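Side-chain contacts in galactokinase (Bifidobacterium longum subsp. infantis ATCC 15697 = JCM 1222 = DSM 20088, PDB 6TEQ), which probably catalyses the ATP-dependent phosphorylation of galactose and binds 2-deoxy-2-fluoro-galactose in its sugar pocket: residues D163-R168 with S195-E200; D191-M196 with L204-R209. One frame throughout, in Å; residues are numbered along the deposited sequence. Where two conformers were deposited one is given.

Interaction 1. Residues D163-R168 with S195-E200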
# COMPACT_ATOMS: atom_id res chain seq x y z
N ASP A 163 7.25 14.55 13.25
CA ASP A 163 7.67 13.99 14.56
C ASP A 163 6.50 13.53 15.41
O ASP A 163 6.74 13.12 16.54
CB ASP A 163 8.58 14.98 15.30
CG ASP A 163 7.91 16.14 16.03
OD1 ASP A 163 6.67 16.33 15.87
OD2 ASP A 163 8.65 16.88 16.77
N SER A 164 5.33 13.36 14.84
CA SER A 164 4.17 12.77 15.59
C SER A 164 3.31 11.97 14.64
O SER A 164 3.21 12.30 13.45
CB SER A 164 3.32 13.81 16.36
OG SER A 164 2.66 14.64 15.51
N ASP A 165 2.69 10.92 15.18
CA ASP A 165 1.69 10.17 14.39
C ASP A 165 0.64 11.09 13.84
O ASP A 165 0.29 10.96 12.65
CB ASP A 165 1.04 9.09 15.24
CG ASP A 165 0.10 8.18 14.46
OD1 ASP A 165 0.59 7.55 13.51
OD2 ASP A 165 -1.14 8.18 14.80
N ALA A 166 -0.01 11.89 14.71
CA ALA A 166 -1.12 12.75 14.25
C ALA A 166 -0.60 13.76 13.23
O ALA A 166 -1.30 14.01 12.23
CB ALA A 166 -1.76 13.42 15.44
N GLY A 167 0.58 14.33 13.45
CA GLY A 167 1.19 15.26 12.50
C GLY A 167 1.39 14.58 11.14
O GLY A 167 1.14 15.16 10.10
N ARG A 168 1.81 13.32 11.18
CA ARG A 168 2.10 12.65 9.91
C ARG A 168 0.85 12.54 9.04
O ARG A 168 0.99 12.43 7.82
CB ARG A 168 2.77 11.29 10.13
CG ARG A 168 4.21 11.44 10.51
CD ARG A 168 4.82 10.07 10.60
NE ARG A 168 6.23 10.18 10.85
CZ ARG A 168 7.11 9.24 10.62
NH1 ARG A 168 6.73 8.03 10.27
NH2 ARG A 168 8.37 9.46 10.91
N SER A 195 2.62 3.33 5.35
CA SER A 195 4.04 3.68 5.14
C SER A 195 4.48 4.63 6.25
O SER A 195 5.65 4.61 6.66
CB SER A 195 4.21 4.30 3.74
OG SER A 195 5.56 4.45 3.43
N MET A 196 3.57 5.45 6.77
CA MET A 196 3.98 6.51 7.72
C MET A 196 3.48 6.23 9.14
O MET A 196 3.90 7.00 10.04
CB MET A 196 3.50 7.90 7.27
CG MET A 196 4.13 8.25 5.96
SD MET A 196 3.94 9.99 5.58
CE MET A 196 5.48 10.59 6.27
N ARG A 197 2.72 5.17 9.37
CA ARG A 197 2.15 4.97 10.72
C ARG A 197 2.28 3.56 11.25
O ARG A 197 2.06 3.38 12.48
CB ARG A 197 0.68 5.42 10.77
CG ARG A 197 0.50 6.85 10.37
CD ARG A 197 -0.93 7.14 10.24
NE ARG A 197 -1.53 7.33 11.57
CZ ARG A 197 -2.79 7.53 11.80
NH1 ARG A 197 -3.68 7.45 10.81
NH2 ARG A 197 -3.16 7.81 13.05
N CYS A 198 2.73 2.61 10.45
CA CYS A 198 2.97 1.24 10.96
C CYS A 198 4.09 1.26 11.98
O CYS A 198 4.92 2.21 11.97
CB CYS A 198 3.24 0.27 9.84
SG CYS A 198 1.78 -0.20 8.89
N THR A 199 4.13 0.23 12.80
CA THR A 199 5.26 0.04 13.72
C THR A 199 5.80 -1.39 13.60
O THR A 199 5.10 -2.33 13.23
CB THR A 199 4.86 0.41 15.14
OG1 THR A 199 3.84 -0.50 15.60
CG2 THR A 199 4.38 1.83 15.28
N GLU A 200 7.04 -1.53 13.96
CA GLU A 200 7.71 -2.85 13.94
C GLU A 200 6.97 -3.84 14.85
O GLU A 200 6.53 -3.46 15.94
CB GLU A 200 9.16 -2.72 14.38
CG GLU A 200 9.94 -4.02 14.24
CD GLU A 200 9.78 -5.05 15.36
OE1 GLU A 200 9.48 -4.65 16.53
OE2 GLU A 200 9.95 -6.29 15.05
O HOH W 1 3.34 7.46 12.87

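Interaction 2. Residues D191-M196 with L204-R209. With GAF (2-deoxy-2-fluoro-alpha-D-galactopyranose), chain M.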
# COMPACT_ATOMS: atom_id res chain seq x y z
N ASP A 191 -2.23 2.89 1.74
CA ASP A 191 -0.82 2.63 1.52
C ASP A 191 0.01 3.68 2.26
O ASP A 191 1.09 3.36 2.85
CB ASP A 191 -0.46 2.65 0.05
CG ASP A 191 -1.22 1.72 -0.86
OD1 ASP A 191 -1.93 0.84 -0.31
OD2 ASP A 191 -0.92 1.82 -2.06
N GLN A 192 -0.46 4.92 2.25
CA GLN A 192 0.26 6.07 2.79
C GLN A 192 0.13 6.04 4.33
O GLN A 192 1.15 6.31 5.06
CB GLN A 192 -0.31 7.36 2.22
CG GLN A 192 -0.17 7.46 0.70
CD GLN A 192 -1.28 6.80 -0.09
OE1 GLN A 192 -2.19 6.13 0.45
NE2 GLN A 192 -1.23 6.99 -1.40
N ASN A 193 -0.99 5.63 4.86
CA ASN A 193 -1.13 5.41 6.31
C ASN A 193 -0.21 4.32 6.75
O ASN A 193 0.49 4.47 7.82
CB ASN A 193 -2.62 5.16 6.67
CG ASN A 193 -3.44 6.43 6.80
OD1 ASN A 193 -3.39 7.05 7.84
ND2 ASN A 193 -4.10 6.86 5.74
N ALA A 194 -0.12 3.21 6.02
CA ALA A 194 0.81 2.11 6.38
C ALA A 194 2.21 2.65 6.40
O ALA A 194 2.94 2.44 7.37
CB ALA A 194 0.69 0.96 5.43
N SER A 195 2.62 3.33 5.35
CA SER A 195 4.04 3.68 5.14
C SER A 195 4.48 4.63 6.25
O SER A 195 5.65 4.61 6.66
CB SER A 195 4.21 4.30 3.74
OG SER A 195 5.56 4.45 3.43
N MET A 196 3.57 5.45 6.77
CA MET A 196 3.98 6.51 7.72
C MET A 196 3.48 6.23 9.14
O MET A 196 3.90 7.00 10.04
CB MET A 196 3.50 7.90 7.27
CG MET A 196 4.13 8.25 5.96
SD MET A 196 3.94 9.99 5.58
CE MET A 196 5.48 10.59 6.27
N LEU A 204 -1.36 -2.33 11.49
CA LEU A 204 -2.04 -1.10 11.71
C LEU A 204 -3.55 -1.28 11.48
O LEU A 204 -4.02 -1.45 10.30
CB LEU A 204 -1.47 -0.06 10.76
CG LEU A 204 -2.03 1.35 10.98
CD1 LEU A 204 -1.38 1.97 12.19
CD2 LEU A 204 -1.80 2.21 9.76
N LEU A 205 -4.35 -1.47 12.53
CA LEU A 205 -5.84 -1.55 12.30
C LEU A 205 -6.34 -0.12 12.06
O LEU A 205 -6.41 0.70 12.99
CB LEU A 205 -6.49 -2.20 13.52
CG LEU A 205 -8.00 -2.26 13.48
CD1 LEU A 205 -8.53 -2.95 12.23
CD2 LEU A 205 -8.51 -2.89 14.74
N LEU A 206 -6.55 0.17 10.79
CA LEU A 206 -6.81 1.53 10.29
C LEU A 206 -8.30 1.63 10.02
O LEU A 206 -8.88 0.84 9.26
CB LEU A 206 -5.96 1.73 9.04
CG LEU A 206 -6.27 3.01 8.28
CD1 LEU A 206 -5.79 4.20 9.06
CD2 LEU A 206 -5.62 2.96 6.92
N ASP A 207 -8.93 2.62 10.65
CA ASP A 207 -10.32 2.92 10.46
C ASP A 207 -10.44 4.12 9.57
O ASP A 207 -9.99 5.19 9.98
CB ASP A 207 -10.96 3.06 11.84
CG ASP A 207 -12.48 3.22 11.80
OD1 ASP A 207 -13.01 3.73 10.80
OD2 ASP A 207 -13.11 2.78 12.81
N CYS A 208 -10.98 3.92 8.37
CA CYS A 208 -10.93 4.95 7.32
C CYS A 208 -12.13 5.91 7.37
O CYS A 208 -12.28 6.67 6.40
CB CYS A 208 -10.82 4.27 5.97
SG CYS A 208 -9.22 3.40 5.87
N ARG A 209 -12.95 5.87 8.45
CA ARG A 209 -14.05 6.86 8.50
C ARG A 209 -13.43 8.26 8.51
O ARG A 209 -12.54 8.54 9.29
CB ARG A 209 -14.95 6.60 9.68
CG ARG A 209 -15.83 5.38 9.47
CD ARG A 209 -16.56 5.09 10.76
NE ARG A 209 -15.70 4.71 11.87
CZ ARG A 209 -16.02 4.77 13.16
NH1 ARG A 209 -17.11 5.33 13.59
NH2 ARG A 209 -15.15 4.34 14.04
C1 GAF M . -4.61 0.11 -4.01
C2 GAF M . -4.84 1.49 -3.43
F2 GAF M . -3.72 2.23 -3.60
C3 GAF M . -5.20 1.43 -1.95
O3 GAF M . -5.66 2.68 -1.54
C4 GAF M . -6.34 0.41 -1.69
O4 GAF M . -7.60 0.83 -2.19
C5 GAF M . -5.96 -0.90 -2.29
O5 GAF M . -5.72 -0.74 -3.67
C6 GAF M . -7.01 -1.98 -2.12
O6 GAF M . -7.23 -2.28 -0.74
O1 GAF M . -3.39 -0.30 -3.42

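Interaction 1. Residues D163-R168 with S195-E200
Arg-197 grips the carboxylate of Asp-165 side-on, with NE and one terminal nitrogen each taking one oxygen. NE donates to Asp-165 OD1 at 2.9 Å. NH2 donates to Asp-165 OD2 at 2.7 Å, and the N-H points almost straight at it (167°). Both oxygens are met on their syn sides. They lie close to the guanidinium plane, although the two flat groups are turned 34° against each other. The bend of the arginine chain at chi3 (78°) turns this edge to the aspartate. Arg-197 has further acceptors: NH2 also bonds Pro-214 O, and NH1 bonds Asn-217 OD1.

The contact joins the first turn of helix 165-183 to helix 190-197 near its C-terminal end, both in the N-terminal domain of the GHMP kinase fold. Ser-164 is the N-cap of the first helix; its OG accepts from Gly-167 N at 2.9 Å.

Near the C-terminal end of the second helix, Met-196 O takes two donors. Arg-168 NH1 reaches it at 3.0 Å, tilted from the carbonyl plane. A water donates to Met-196 O at 2.9 Å and to Asp-165 OD1 at 2.8 Å, bridging the carboxylate and this carbonyl. The Arg-168 chain is extended from CG to NE, its CD passing 4.2 Å from Met-196 CB. Its NE bonds Gly-162 O, and NH1 is shared with Ala-412 O.

Interaction 2. Residues D191-M196 with L204-R209
Leu-206 sets its two methyls against the side chain of Asn-193, crossing it at about a right angle. CD2 of Leu-206 is 3.7 Å from Asn-193 CB, the tight point of the contact. CD1 of Leu-206 lies 3.9 Å from Asn-193 OD1. The amide has its partners outside the strand: Asn-193 ND2 donates to Gly-189 O, and OD1 accepts from Arg-197 NH1. Leu-204, two residues earlier on the strand, has CG anti to the backbone N (chi1 -175°). Its CD2 comes 3.8 Å from Asn-193 O and also reaches Ala-194 N. No hydrogen bond crosses the contact.

Beyond Leu-206 the strand no longer touches the helix segment; the partly exposed Asp-207 and Arg-209 bind each other. Asp-207 OD1 accepts from Arg-209 N, an Asx turn, and from Arg-209 NE at 3.1 Å. Arg-209 NH2 meets OD2 of Asp-207 at 2.8 Å, from above the carboxylate plane. Arg-268 adds a salt bridge to OD1.

Asp-191 leaves the helix away from the strand and belongs to the sugar pocket. Its OD2 lies 3.2 Å from F2 of the fluorogalactose, and OD1 forms a salt bridge with Arg-40. Helix 190-197 thus has strand 202-207 on one flank, its short segment running at 140° to the strand, while Gln-192 and Met-196 pack on helix 141-156. Strand 218-222, beside strand 202-207, adds Val-218 against both leucines.

Both interactions use helix 190-197 and share Ser-195 and Met-196. Interaction 1 is partly buried and joins that helix, near its end, to another helix through charge, hydrogen bonds and a water. Interaction 2 lies deeper, nearer the centre of the chain, and joins the helix to a sheet strand by van der Waals packing of leucine methyls, with no hydrogen bond across. Its polar groups find partners outside the contact, and Asp-191 belongs to the sugar pocket. The two contacts touch: Arg-197 O is 3.7 Å from Leu-204 CD1, and Cys-198 SG is 3.7 Å from Leu-204 CB. Val-218 of strand 218-222 touches side chains of both, namely Asp-165 and Arg-197 in interaction 1 and the two leucines in interaction 2.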